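Local structure of T-lymphoma invasion and metastasis-inducing protein 1 (Homo sapiens, 4K2P) at residues A[17-22]-A[228-233]; A[219-224]-A[234-239]. The protein acts as a guanine nucleotide exchange factor for Rac GTPases, with a PH-CC-Ex region that probably binds phosphoinositides and partner proteins such as Par-3. The protein carries 5 engineered substitutions. One frame throughout, in Å; residues are numbered along the deposited sequence. Where two conformers were deposited one is given.

Interaction 1 of 2, residues A[17-22]-A[228-233]; sequences KNFLVH and LGIFSV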
loop_
_atom_site.group_PDB
_atom_site.type_symbol
_atom_site.label_atom_id
_atom_site.label_comp_id
_atom_site.label_asym_id
_atom_site.label_seq_id
_atom_site.Cartn_x
_atom_site.Cartn_y
_atom_site.Cartn_z
ATOM N N LYS A 17 4.233 -6.902 -14.261
ATOM C CA LYS A 17 3.082 -6.428 -15.004
ATOM C C LYS A 17 2.520 -5.193 -14.303
ATOM O O LYS A 17 2.231 -5.261 -13.119
ATOM C CB LYS A 17 2.051 -7.549 -15.061
ATOM C CG LYS A 17 0.826 -7.309 -15.871
ATOM C CD LYS A 17 0.049 -8.604 -15.907
ATOM C CE LYS A 17 -1.212 -8.487 -16.701
ATOM N NZ LYS A 17 -1.550 -9.789 -17.332
ATOM N N ASN A 18 2.370 -4.072 -14.999
ATOM C CA ASN A 18 1.668 -2.929 -14.404
ATOM C C ASN A 18 0.210 -3.281 -14.129
ATOM O O ASN A 18 -0.432 -3.938 -14.936
ATOM C CB ASN A 18 1.756 -1.701 -15.300
ATOM C CG ASN A 18 3.177 -1.212 -15.472
ATOM O OD1 ASN A 18 4.025 -1.427 -14.614
ATOM N ND2 ASN A 18 3.433 -0.521 -16.568
ATOM N N PHE A 19 -0.303 -2.838 -12.987
ATOM C CA PHE A 19 -1.602 -3.285 -12.501
ATOM C C PHE A 19 -2.605 -2.130 -12.336
ATOM O O PHE A 19 -3.689 -2.156 -12.922
ATOM C CB PHE A 19 -1.416 -4.030 -11.180
ATOM C CG PHE A 19 -2.671 -4.660 -10.659
ATOM C CD1 PHE A 19 -3.481 -5.412 -11.493
ATOM C CD2 PHE A 19 -3.027 -4.527 -9.329
ATOM C CE1 PHE A 19 -4.636 -5.995 -11.019
ATOM C CE2 PHE A 19 -4.176 -5.111 -8.848
ATOM C CZ PHE A 19 -4.984 -5.846 -9.692
ATOM N N LEU A 20 -2.245 -1.138 -11.528
ATOM C CA LEU A 20 -3.033 0.087 -11.378
ATOM C C LEU A 20 -2.126 1.275 -11.682
ATOM O O LEU A 20 -0.916 1.199 -11.477
ATOM C CB LEU A 20 -3.621 0.202 -9.973
ATOM C CG LEU A 20 -4.514 -0.962 -9.555
ATOM C CD1 LEU A 20 -4.836 -0.918 -8.080
ATOM C CD2 LEU A 20 -5.801 -0.959 -10.383
ATOM N N VAL A 21 -2.718 2.362 -12.170
ATOM C CA VAL A 21 -1.976 3.540 -12.604
ATOM C C VAL A 21 -2.652 4.811 -12.102
ATOM O O VAL A 21 -3.868 4.982 -12.258
ATOM C CB VAL A 21 -1.864 3.621 -14.140
ATOM C CG1 VAL A 21 -1.141 4.893 -14.554
ATOM C CG2 VAL A 21 -1.117 2.424 -14.684
ATOM N N HIS A 22 -1.869 5.705 -11.500
ATOM C CA HIS A 22 -2.405 6.966 -11.006
ATOM C C HIS A 22 -2.434 7.988 -12.140
ATOM O O HIS A 22 -1.503 8.101 -12.932
ATOM C CB HIS A 22 -1.599 7.478 -9.798
ATOM C CG HIS A 22 -0.306 8.152 -10.143
ATOM N ND1 HIS A 22 0.640 7.586 -10.971
ATOM C CD2 HIS A 22 0.215 9.335 -9.737
ATOM C CE1 HIS A 22 1.677 8.399 -11.076
ATOM N NE2 HIS A 22 1.443 9.467 -10.334
ATOM N N LEU A 228 -12.682 -0.274 -10.916
ATOM C CA LEU A 228 -11.368 -0.826 -11.224
ATOM C C LEU A 228 -11.399 -2.315 -11.561
ATOM O O LEU A 228 -10.484 -2.822 -12.207
ATOM C CB LEU A 228 -10.419 -0.617 -10.046
ATOM C CG LEU A 228 -9.932 0.793 -9.761
ATOM C CD1 LEU A 228 -9.137 0.784 -8.476
ATOM C CD2 LEU A 228 -9.101 1.307 -10.918
ATOM N N GLY A 229 -12.441 -3.014 -11.123
ATOM C CA GLY A 229 -12.531 -4.441 -11.364
ATOM C C GLY A 229 -11.756 -5.266 -10.354
ATOM O O GLY A 229 -11.426 -6.419 -10.620
ATOM N N ILE A 230 -11.431 -4.674 -9.208
ATOM C CA ILE A 230 -10.659 -5.380 -8.191
ATOM C C ILE A 230 -10.968 -4.846 -6.785
ATOM O O ILE A 230 -10.905 -3.652 -6.541
ATOM C CB ILE A 230 -9.127 -5.278 -8.495
ATOM C CG1 ILE A 230 -8.285 -5.926 -7.394
ATOM C CG2 ILE A 230 -8.706 -3.831 -8.735
ATOM C CD1 ILE A 230 -8.517 -7.409 -7.248
ATOM N N PHE A 231 -11.334 -5.758 -5.887
ATOM C CA PHE A 231 -11.529 -5.474 -4.469
ATOM C C PHE A 231 -10.450 -6.195 -3.696
ATOM O O PHE A 231 -10.529 -7.403 -3.486
ATOM C CB PHE A 231 -12.900 -5.943 -3.972
ATOM C CG PHE A 231 -14.057 -5.222 -4.586
ATOM C CD1 PHE A 231 -14.496 -5.543 -5.860
ATOM C CD2 PHE A 231 -14.719 -4.231 -3.882
ATOM C CE1 PHE A 231 -15.577 -4.882 -6.422
ATOM C CE2 PHE A 231 -15.799 -3.567 -4.437
ATOM C CZ PHE A 231 -16.225 -3.886 -5.708
ATOM N N SER A 232 -9.454 -5.445 -3.253
ATOM C CA SER A 232 -8.326 -6.017 -2.543
ATOM C C SER A 232 -7.652 -4.931 -1.727
ATOM O O SER A 232 -7.922 -3.748 -1.907
ATOM C CB SER A 232 -7.329 -6.622 -3.522
ATOM O OG SER A 232 -6.697 -5.574 -4.244
ATOM N N VAL A 233 -6.780 -5.338 -0.819
ATOM C CA VAL A 233 -5.973 -4.395 -0.067
ATOM C C VAL A 233 -5.200 -3.503 -1.026
ATOM O O VAL A 233 -5.041 -2.325 -0.768
ATOM C CB VAL A 233 -5.006 -5.122 0.883
ATOM C CG1 VAL A 233 -4.023 -4.141 1.525
ATOM C CG2 VAL A 233 -5.799 -5.844 1.959
#
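F19 and L20, neighbours in a classic beta bulge of strand 10-23, meet L228 and I230 where helix 219-228 gives way to the loop before helix 233-241. Both bulge residues face A98 on the adjoining antiparallel strand. The extra residue breaks the usual up-and-down order, and F19 marks the break with a psi of -58°. Two consecutive side chains thereby reach I230.

The contact is wholly apolar and small, burying 157 Å² over both sides. F19 presents the far edge of its ring: CZ lies 4.0 Å from CG1 of I230, which comes in near the ring plane and not over a face. L20 uses a single methyl for both of its partners. Its CD2 meets CD2 of L228 at 4.0 Å, the two leucine side chains crossing at about a right angle, and lies 4.4 Å from CG2 of I230. In I230, CG1 is anti to the backbone N (chi1 176°) and faces the phenylalanine, while CG2, between N and the carbonyl carbon, is turned to the leucine.

L20 is buried further by V28 and by S235 and A238 of helix 233-241. G229, with positive phi, is the C-prime residue where the preceding helix ends; I230 N bonds to M225 O and G229 N to G226 O. S232 then N-caps the next helix. The arrangement packs a bulged strand of the PH-domain beta-sheet against a helix terminus of the Schellman type.

Interaction 2 of 2, residues A[219-224]-A[234-239]; sequences RPTKVA and SSFHAL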
loop_
_atom_site.group_PDB
_atom_site.type_symbol
_atom_site.label_atom_id
_atom_site.label_comp_id
_atom_site.label_asym_id
_atom_site.label_seq_id
_atom_site.Cartn_x
_atom_site.Cartn_y
_atom_site.Cartn_z
ATOM N N ARG A 219 -18.488 3.492 1.255
ATOM C CA ARG A 219 -19.278 3.213 0.066
ATOM C C ARG A 219 -18.657 3.824 -1.189
ATOM O O ARG A 219 -18.528 3.129 -2.191
ATOM C CB ARG A 219 -20.726 3.685 0.238
ATOM C CG ARG A 219 -21.608 3.343 -0.952
ATOM C CD ARG A 219 -23.030 3.818 -0.764
ATOM N NE ARG A 219 -23.791 3.736 -2.012
ATOM C CZ ARG A 219 -24.796 2.901 -2.249
ATOM N NH1 ARG A 219 -25.168 2.020 -1.342
ATOM N NH2 ARG A 219 -25.420 2.930 -3.417
ATOM N N PRO A 220 -18.238 5.102 -1.139
ATOM C CA PRO A 220 -17.626 5.656 -2.355
ATOM C C PRO A 220 -16.371 4.907 -2.791
ATOM O O PRO A 220 -16.125 4.758 -3.990
ATOM C CB PRO A 220 -17.270 7.091 -1.956
ATOM C CG PRO A 220 -18.125 7.411 -0.790
ATOM C CD PRO A 220 -18.464 6.129 -0.105
ATOM N N THR A 221 -15.596 4.419 -1.831
ATOM C CA THR A 221 -14.377 3.697 -2.151
ATOM C C THR A 221 -14.712 2.324 -2.750
ATOM O O THR A 221 -14.026 1.848 -3.656
ATOM C CB THR A 221 -13.485 3.545 -0.903
ATOM O OG1 THR A 221 -13.115 4.845 -0.425
ATOM C CG2 THR A 221 -12.219 2.775 -1.231
ATOM N N LYS A 222 -15.772 1.692 -2.263
ATOM C CA LYS A 222 -16.187 0.409 -2.819
ATOM C C LYS A 222 -16.669 0.582 -4.256
ATOM O O LYS A 222 -16.381 -0.249 -5.114
ATOM C CB LYS A 222 -17.273 -0.235 -1.962
ATOM C CG LYS A 222 -16.735 -0.932 -0.732
ATOM C CD LYS A 222 -17.863 -1.435 0.153
ATOM C CE LYS A 222 -17.333 -2.326 1.264
ATOM N NZ LYS A 222 -18.315 -2.455 2.369
ATOM N N VAL A 223 -17.393 1.667 -4.512
ATOM C CA VAL A 223 -17.847 1.988 -5.859
ATOM C C VAL A 223 -16.627 2.123 -6.766
ATOM O O VAL A 223 -16.616 1.592 -7.873
ATOM C CB VAL A 223 -18.701 3.285 -5.881
ATOM C CG1 VAL A 223 -18.940 3.770 -7.303
ATOM C CG2 VAL A 223 -20.040 3.050 -5.188
ATOM N N ALA A 224 -15.580 2.788 -6.279
ATOM C CA ALA A 224 -14.370 2.997 -7.083
ATOM C C ALA A 224 -13.638 1.681 -7.357
ATOM O O ALA A 224 -13.127 1.456 -8.456
ATOM C CB ALA A 224 -13.449 3.975 -6.398
ATOM N N SER A 234 -4.736 -4.060 -2.140
ATOM C CA SER A 234 -3.909 -3.299 -3.076
ATOM C C SER A 234 -4.672 -2.175 -3.779
ATOM O O SER A 234 -4.128 -1.088 -3.971
ATOM C CB SER A 234 -3.294 -4.229 -4.123
ATOM O OG SER A 234 -2.399 -5.136 -3.512
ATOM N N SER A 235 -5.910 -2.433 -4.190
ATOM C CA SER A 235 -6.705 -1.408 -4.857
ATOM C C SER A 235 -7.218 -0.372 -3.847
ATOM O O SER A 235 -7.335 0.807 -4.158
ATOM C CB SER A 235 -7.869 -2.045 -5.616
ATOM O OG SER A 235 -8.756 -2.703 -4.732
ATOM N N PHE A 236 -7.516 -0.835 -2.640
ATOM C CA PHE A 236 -7.947 0.025 -1.544
ATOM C C PHE A 236 -6.827 1.014 -1.262
ATOM O O PHE A 236 -7.045 2.220 -1.200
ATOM C CB PHE A 236 -8.270 -0.834 -0.315
ATOM C CG PHE A 236 -8.899 -0.090 0.834
ATOM C CD1 PHE A 236 -9.276 1.242 0.730
ATOM C CD2 PHE A 236 -9.119 -0.744 2.031
ATOM C CE1 PHE A 236 -9.857 1.902 1.803
ATOM C CE2 PHE A 236 -9.706 -0.088 3.103
ATOM C CZ PHE A 236 -10.068 1.237 2.989
ATOM N N HIS A 237 -5.612 0.487 -1.138
ATOM C CA HIS A 237 -4.444 1.306 -0.866
ATOM C C HIS A 237 -4.215 2.286 -1.995
ATOM O O HIS A 237 -3.936 3.441 -1.744
ATOM C CB HIS A 237 -3.185 0.468 -0.664
ATOM C CG HIS A 237 -1.989 1.292 -0.305
ATOM N ND1 HIS A 237 -0.705 0.968 -0.684
ATOM C CD2 HIS A 237 -1.891 2.450 0.390
ATOM C CE1 HIS A 237 0.133 1.883 -0.235
ATOM N NE2 HIS A 237 -0.563 2.795 0.417
ATOM N N ALA A 238 -4.321 1.824 -3.241
ATOM C CA ALA A 238 -4.062 2.695 -4.384
ATOM C C ALA A 238 -5.023 3.887 -4.384
ATOM O O ALA A 238 -4.626 5.016 -4.664
ATOM C CB ALA A 238 -4.175 1.922 -5.691
ATOM N N LEU A 239 -6.285 3.624 -4.071
ATOM C CA LEU A 239 -7.309 4.659 -4.067
ATOM C C LEU A 239 -7.044 5.679 -2.963
ATOM O O LEU A 239 -7.149 6.883 -3.176
ATOM C CB LEU A 239 -8.688 4.019 -3.906
ATOM C CG LEU A 239 -9.158 3.240 -5.132
ATOM C CD1 LEU A 239 -10.289 2.295 -4.776
ATOM C CD2 LEU A 239 -9.593 4.200 -6.229
#
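T221 and F236 approach with their side chains crossing at about a right angle, and the threonine methyl does the touching. CG2 of T221 lies 3.9 Å from both CD1 and CE1 of F236, beside one bond of the ring and oblique to its plane. The ring's own setting is unusual: with chi2 at 6°, CA of F236 lies close to the ring plane. L213, L214, M190 and E186 also pack on F236, extending its surroundings to helices 210-214 and 168-203.

T221 has two distinct ends. A chi1 of -61° places CG2 opposite the backbone N and directs it to the aromatic ring, while OG1 hydrogen-bonds with the carboxylate of E186 and the hydroxyl of S218. One short side chain therefore combines an apolar contact with a polar link to the long helix 168-203.

The helices containing these residues, 219-228 and 233-241, follow one another in the CC-Ex region and are joined by a short loop. Their segments run at 114° to each other, with axes 10.3 Å apart at closest approach, so that packing is confined to a few residues near the crossing.

Next to the ring, L239 reaches into the space between T221 and A224, one helical turn apart. Its fork straddles the alanine: CD1 and CD2 of L239 are each 3.9 Å from CB of A224. The same CD1 also rests 3.9 Å from the backbone O of T221 and 4.1 Å from CG2 of T221. Farther along helix 219-228, M225 and L228 extend the apolar surface met by L239.

How the interactions relate
The two contacts adjoin at the loop leading into helix 233-241, and their centres lie 10 Å apart. In interaction 1 the loop reaches the PH-domain strand; in interaction 2 the helices flanking that loop pack on each other. L20 bridges the two, its CD1 standing 3.8 Å from CA of S235 and equally far from CB of A238. A probable hydrogen bond of 3.0 Å joins I230 O to S235 OG, tying the loop to the helix it precedes. CE2 of F231 packs 3.4 Å from the backbone O of K222. The nearby calcium ion is about 12 Å from the T221 side chain, too far for T221 to be a ligand.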